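Local coordinates for Thiol:disulfide interchange protein DsbA (Neisseria meningitidis MC58, PDB 3HZ8) that probably acts as a periplasmic thiol-disulfide oxidoreductase of the DsbA subfamily, using a redox-active cysteine pair to introduce disulfide bonds into other proteins, at residues P156-F168 against T177-Q189. The protein carries 1 engineered substitution. Numbering follows the deposited sequence.
Sequences PTVIVGGKYKVEF and TIDLLADKVREEQ
Y164 reaches from the hairpin of strands 157-160 and 164-166 to helix 171-191 and ends at the carboxylate of E188. Its OH donates to E188 OE1 at 2.7 Å, meeting the syn side of that oxygen 17° out of the carboxylate plane, while E188 OE2 is as close to Y164 OH, at 2.6 Å; ring and carboxylate are turned 34° apart. The ring suits its place because it is apolar along its length and polar only at its end: L181 CD2 sits 3.7 Å from Y164 CB, and V185 CG2 meets the ring edge at CE2. The K184 chain crosses at about a right angle near the hydroxyl end, its CE 3.5 Å from Y164 OH. On one face, CG of K163 rests over the ring centre. K163 and Y164 both face V160, forming a classic beta bulge, and V160 O accepts from both their backbone nitrogens.

Branched aliphatic side chains fill the rest of the interface. V160 CG1 packs 3.9 Å from L181 CB, and V166 CG2 touches both L181 CD1 and I178 CG1. I178 CD1 reaches V158 CG1 at 4.0 Å, and I178 also touches V28 of neighbouring strand 26-32. Glycine suits position 161: its phi is positive, and without a side chain it lets V185 CG2 approach G161 CA to 3.8 Å.

One water joins E167 O to T177 OG1. Residues 177-189 thus lie against one face of the thioredoxin-fold sheet, nearly antiparallel (171°) to strand 164-166. Their grip is chiefly hydrophobic, with one directional tyrosine-glutamate bond towards the helix C-terminus, where K163 NZ, 4.5 Å from E188 OE1, would probably favour the carboxylate's negative charge.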
loop_
_atom_site.group_PDB
_atom_site.type_symbol
_atom_site.label_atom_id
_atom_site.label_comp_id
_atom_site.label_asym_id
_atom_site.label_seq_id
_atom_site.Cartn_x
_atom_site.Cartn_y
_atom_site.Cartn_z
ATOM N N PRO A 156 -0.435 -6.530 -6.924
ATOM C CA PRO A 156 -0.006 -6.124 -5.586
ATOM C C PRO A 156 1.139 -6.973 -5.090
ATOM O O PRO A 156 1.237 -8.148 -5.446
ATOM C CB PRO A 156 -1.240 -6.378 -4.715
ATOM C CG PRO A 156 -2.024 -7.432 -5.449
ATOM C CD PRO A 156 -1.710 -7.278 -6.923
ATOM N N THR A 157 2.003 -6.369 -4.276
ATOM C CA THR A 157 3.077 -7.091 -3.574
ATOM C C THR A 157 2.946 -6.735 -2.094
ATOM O O THR A 157 2.832 -5.557 -1.753
ATOM C CB THR A 157 4.484 -6.669 -4.100
ATOM O OG1 THR A 157 4.658 -7.157 -5.442
ATOM C CG2 THR A 157 5.618 -7.226 -3.225
ATOM N N VAL A 158 2.936 -7.735 -1.213
ATOM C CA VAL A 158 2.845 -7.463 0.218
ATOM C C VAL A 158 4.064 -8.039 0.903
ATOM O O VAL A 158 4.395 -9.203 0.700
ATOM C CB VAL A 158 1.545 -8.056 0.837
ATOM C CG1 VAL A 158 1.525 -7.872 2.377
ATOM C CG2 VAL A 158 0.311 -7.411 0.193
ATOM N N ILE A 159 4.724 -7.189 1.698
ATOM C CA ILE A 159 5.922 -7.559 2.423
ATOM C C ILE A 159 5.736 -7.304 3.929
ATOM O O ILE A 159 5.313 -6.220 4.336
ATOM C CB ILE A 159 7.135 -6.784 1.854
ATOM C CG1 ILE A 159 7.457 -7.301 0.447
ATOM C CG2 ILE A 159 8.344 -6.896 2.777
ATOM C CD1 ILE A 159 8.064 -6.271 -0.476
ATOM N N VAL A 160 6.051 -8.306 4.747
ATOM C CA VAL A 160 5.892 -8.190 6.196
ATOM C C VAL A 160 7.244 -8.066 6.874
ATOM O O VAL A 160 8.173 -8.784 6.543
ATOM C CB VAL A 160 5.118 -9.406 6.767
ATOM C CG1 VAL A 160 4.889 -9.275 8.270
ATOM C CG2 VAL A 160 3.782 -9.552 6.029
ATOM N N GLY A 161 7.357 -7.143 7.819
ATOM C CA GLY A 161 8.598 -7.025 8.586
ATOM C C GLY A 161 9.793 -6.596 7.760
ATOM O O GLY A 161 10.935 -6.879 8.137
ATOM N N GLY A 162 9.533 -5.943 6.623
ATOM C CA GLY A 162 10.596 -5.513 5.713
ATOM C C GLY A 162 11.262 -6.608 4.891
ATOM O O GLY A 162 12.036 -6.317 3.980
ATOM N N LYS A 163 10.973 -7.876 5.186
ATOM C CA LYS A 163 11.766 -8.954 4.572
ATOM C C LYS A 163 11.009 -10.167 4.023
ATOM O O LYS A 163 11.596 -10.944 3.287
ATOM C CB LYS A 163 12.833 -9.452 5.560
ATOM C CG LYS A 163 12.257 -10.115 6.807
ATOM C CD LYS A 163 13.315 -10.526 7.833
ATOM C CE LYS A 163 14.324 -11.539 7.283
ATOM N NZ LYS A 163 15.382 -11.924 8.306
ATOM N N TYR A 164 9.742 -10.344 4.396
ATOM C CA TYR A 164 8.998 -11.549 4.011
ATOM C C TYR A 164 7.896 -11.220 3.017
ATOM O O TYR A 164 6.917 -10.567 3.368
ATOM C CB TYR A 164 8.408 -12.251 5.242
ATOM C CG TYR A 164 9.457 -12.671 6.254
ATOM C CD1 TYR A 164 10.502 -13.513 5.900
ATOM C CD2 TYR A 164 9.384 -12.234 7.569
ATOM C CE1 TYR A 164 11.464 -13.913 6.834
ATOM C CE2 TYR A 164 10.338 -12.628 8.515
ATOM C CZ TYR A 164 11.375 -13.459 8.135
ATOM O OH TYR A 164 12.334 -13.829 9.051
ATOM N N LYS A 165 8.062 -11.681 1.780
ATOM C CA LYS A 165 7.089 -11.437 0.728
ATOM C C LYS A 165 6.027 -12.523 0.767
ATOM O O LYS A 165 6.365 -13.710 0.757
ATOM C CB LYS A 165 7.775 -11.437 -0.646
ATOM C CG LYS A 165 6.818 -11.224 -1.830
ATOM C CD LYS A 165 7.569 -11.155 -3.156
ATOM C CE LYS A 165 6.590 -11.127 -4.302
ATOM N NZ LYS A 165 7.262 -10.987 -5.615
ATOM N N VAL A 166 4.760 -12.112 0.815
ATOM C CA VAL A 166 3.646 -13.052 0.754
ATOM C C VAL A 166 3.500 -13.594 -0.666
ATOM O O VAL A 166 3.479 -12.830 -1.621
ATOM C CB VAL A 166 2.330 -12.378 1.173
ATOM C CG1 VAL A 166 1.171 -13.368 1.084
ATOM C CG2 VAL A 166 2.455 -11.825 2.581
ATOM N N GLU A 167 3.433 -14.918 -0.801
ATOM C CA GLU A 167 3.153 -15.536 -2.098
ATOM C C GLU A 167 1.693 -15.996 -2.040
ATOM O O GLU A 167 1.370 -16.982 -1.382
ATOM C CB GLU A 167 4.101 -16.711 -2.369
ATOM C CG GLU A 167 5.597 -16.377 -2.256
ATOM C CD GLU A 167 6.111 -15.540 -3.417
ATOM O OE1 GLU A 167 5.544 -15.667 -4.518
ATOM O OE2 GLU A 167 7.073 -14.761 -3.240
ATOM N N PHE A 168 0.810 -15.233 -2.682
ATOM C CA PHE A 168 -0.630 -15.437 -2.544
ATOM C C PHE A 168 -1.146 -16.595 -3.398
ATOM O O PHE A 168 -0.826 -16.681 -4.581
ATOM C CB PHE A 168 -1.381 -14.175 -2.984
ATOM C CG PHE A 168 -1.305 -13.024 -2.019
ATOM C CD1 PHE A 168 -2.271 -12.890 -1.025
ATOM C CD2 PHE A 168 -0.336 -12.027 -2.165
ATOM C CE1 PHE A 168 -2.246 -11.803 -0.138
ATOM C CE2 PHE A 168 -0.303 -10.940 -1.299
ATOM C CZ PHE A 168 -1.263 -10.824 -0.274
ATOM N N THR A 177 -1.390 -15.967 6.077
ATOM C CA THR A 177 0.067 -15.865 5.903
ATOM C C THR A 177 0.616 -14.588 6.563
ATOM O O THR A 177 1.624 -14.638 7.271
ATOM C CB THR A 177 0.463 -15.945 4.403
ATOM O OG1 THR A 177 -0.074 -17.148 3.850
ATOM C CG2 THR A 177 1.985 -15.978 4.213
ATOM N N ILE A 178 -0.053 -13.462 6.360
ATOM C CA ILE A 178 0.374 -12.212 7.001
ATOM C C ILE A 178 0.448 -12.380 8.520
ATOM O O ILE A 178 1.437 -11.990 9.140
ATOM C CB ILE A 178 -0.543 -11.021 6.610
ATOM C CG1 ILE A 178 -0.328 -10.664 5.128
ATOM C CG2 ILE A 178 -0.284 -9.774 7.515
ATOM C CD1 ILE A 178 -1.338 -9.707 4.551
ATOM N N ASP A 179 -0.591 -12.969 9.113
ATOM C CA ASP A 179 -0.618 -13.166 10.566
ATOM C C ASP A 179 0.546 -14.024 11.057
ATOM O O ASP A 179 1.157 -13.715 12.086
ATOM C CB ASP A 179 -1.944 -13.795 10.983
ATOM C CG ASP A 179 -3.130 -12.852 10.795
ATOM O OD1 ASP A 179 -2.907 -11.638 10.562
ATOM O OD2 ASP A 179 -4.281 -13.340 10.902
ATOM N N LEU A 180 0.826 -15.114 10.345
ATOM C CA LEU A 180 1.933 -16.004 10.701
ATOM C C LEU A 180 3.267 -15.290 10.558
ATOM O O LEU A 180 4.141 -15.425 11.426
ATOM C CB LEU A 180 1.920 -17.288 9.848
ATOM C CG LEU A 180 0.745 -18.260 10.011
ATOM C CD1 LEU A 180 0.849 -19.349 8.962
ATOM C CD2 LEU A 180 0.790 -18.846 11.406
ATOM N N LEU A 181 3.428 -14.537 9.466
ATOM C CA LEU A 181 4.656 -13.767 9.267
ATOM C C LEU A 181 4.831 -12.704 10.332
ATOM O O LEU A 181 5.941 -12.481 10.811
ATOM C CB LEU A 181 4.689 -13.132 7.881
ATOM C CG LEU A 181 4.900 -14.102 6.720
ATOM C CD1 LEU A 181 4.713 -13.390 5.376
ATOM C CD2 LEU A 181 6.264 -14.765 6.799
ATOM N N ALA A 182 3.735 -12.068 10.728
ATOM C CA ALA A 182 3.787 -11.043 11.776
ATOM C C ALA A 182 4.283 -11.593 13.114
ATOM O O ALA A 182 5.064 -10.934 13.816
ATOM C CB ALA A 182 2.441 -10.385 11.932
ATOM N N ASP A 183 3.826 -12.797 13.461
ATOM C CA ASP A 183 4.298 -13.492 14.661
ATOM C C ASP A 183 5.783 -13.856 14.532
ATOM O O ASP A 183 6.558 -13.678 15.479
ATOM C CB ASP A 183 3.435 -14.731 14.940
ATOM C CG ASP A 183 3.970 -15.576 16.087
ATOM O OD1 ASP A 183 3.901 -15.126 17.246
ATOM O OD2 ASP A 183 4.462 -16.689 15.819
ATOM N N LYS A 184 6.184 -14.340 13.353
ATOM C CA LYS A 184 7.586 -14.691 13.098
ATOM C C LYS A 184 8.489 -13.470 13.318
ATOM O O LYS A 184 9.505 -13.563 14.024
ATOM C CB LYS A 184 7.752 -15.257 11.679
ATOM C CG LYS A 184 9.156 -15.736 11.325
ATOM C CD LYS A 184 9.172 -16.313 9.912
ATOM C CE LYS A 184 10.560 -16.762 9.474
ATOM N NZ LYS A 184 11.051 -17.947 10.238
ATOM N N VAL A 185 8.102 -12.340 12.725
ATOM C CA VAL A 185 8.800 -11.057 12.894
ATOM C C VAL A 185 8.833 -10.592 14.350
ATOM O O VAL A 185 9.897 -10.253 14.869
ATOM C CB VAL A 185 8.143 -9.951 12.013
ATOM C CG1 VAL A 185 8.638 -8.551 12.397
ATOM C CG2 VAL A 185 8.404 -10.229 10.546
ATOM N N ARG A 186 7.662 -10.560 14.986
ATOM C CA ARG A 186 7.500 -10.087 16.357
ATOM C C ARG A 186 8.500 -10.787 17.263
ATOM O O ARG A 186 9.190 -10.145 18.062
ATOM C CB ARG A 186 6.060 -10.350 16.828
ATOM C CG ARG A 186 5.645 -9.657 18.113
ATOM C CD ARG A 186 4.184 -9.956 18.428
ATOM N NE ARG A 186 3.248 -9.135 17.654
ATOM C CZ ARG A 186 2.433 -9.586 16.701
ATOM N NH1 ARG A 186 2.407 -10.875 16.382
ATOM N NH2 ARG A 186 1.626 -8.743 16.074
ATOM N N GLU A 187 8.609 -12.100 17.106
ATOM C CA GLU A 187 9.474 -12.895 17.967
ATOM C C GLU A 187 10.949 -12.924 17.544
ATOM O O GLU A 187 11.832 -13.129 18.383
ATOM C CB GLU A 187 8.890 -14.293 18.159
ATOM C CG GLU A 187 7.472 -14.288 18.775
ATOM C CD GLU A 187 7.330 -13.437 20.050
ATOM O OE1 GLU A 187 8.350 -13.132 20.711
ATOM O OE2 GLU A 187 6.180 -13.076 20.399
ATOM N N GLU A 188 11.209 -12.705 16.257
ATOM C CA GLU A 188 12.569 -12.483 15.758
ATOM C C GLU A 188 13.153 -11.204 16.337
ATOM O O GLU A 188 14.278 -11.204 16.838
ATOM C CB GLU A 188 12.582 -12.368 14.229
ATOM C CG GLU A 188 12.540 -13.686 13.512
ATOM C CD GLU A 188 12.684 -13.548 12.011
ATOM O OE1 GLU A 188 12.233 -12.533 11.434
ATOM O OE2 GLU A 188 13.253 -14.475 11.401
ATOM N N GLN A 189 12.373 -10.123 16.249
ATOM C CA GLN A 189 12.794 -8.786 16.673
ATOM C C GLN A 189 12.968 -8.688 18.192
ATOM O O GLN A 189 13.795 -7.905 18.676
ATOM C CB GLN A 189 11.822 -7.706 16.149
ATOM C CG GLN A 189 11.845 -7.508 14.612
ATOM C CD GLN A 189 10.899 -6.418 14.095
ATOM O OE1 GLN A 189 10.044 -5.905 14.821
ATOM N NE2 GLN A 189 11.049 -6.071 12.817
HETATM O O HOH W 1 0.147 -16.787 1.211
#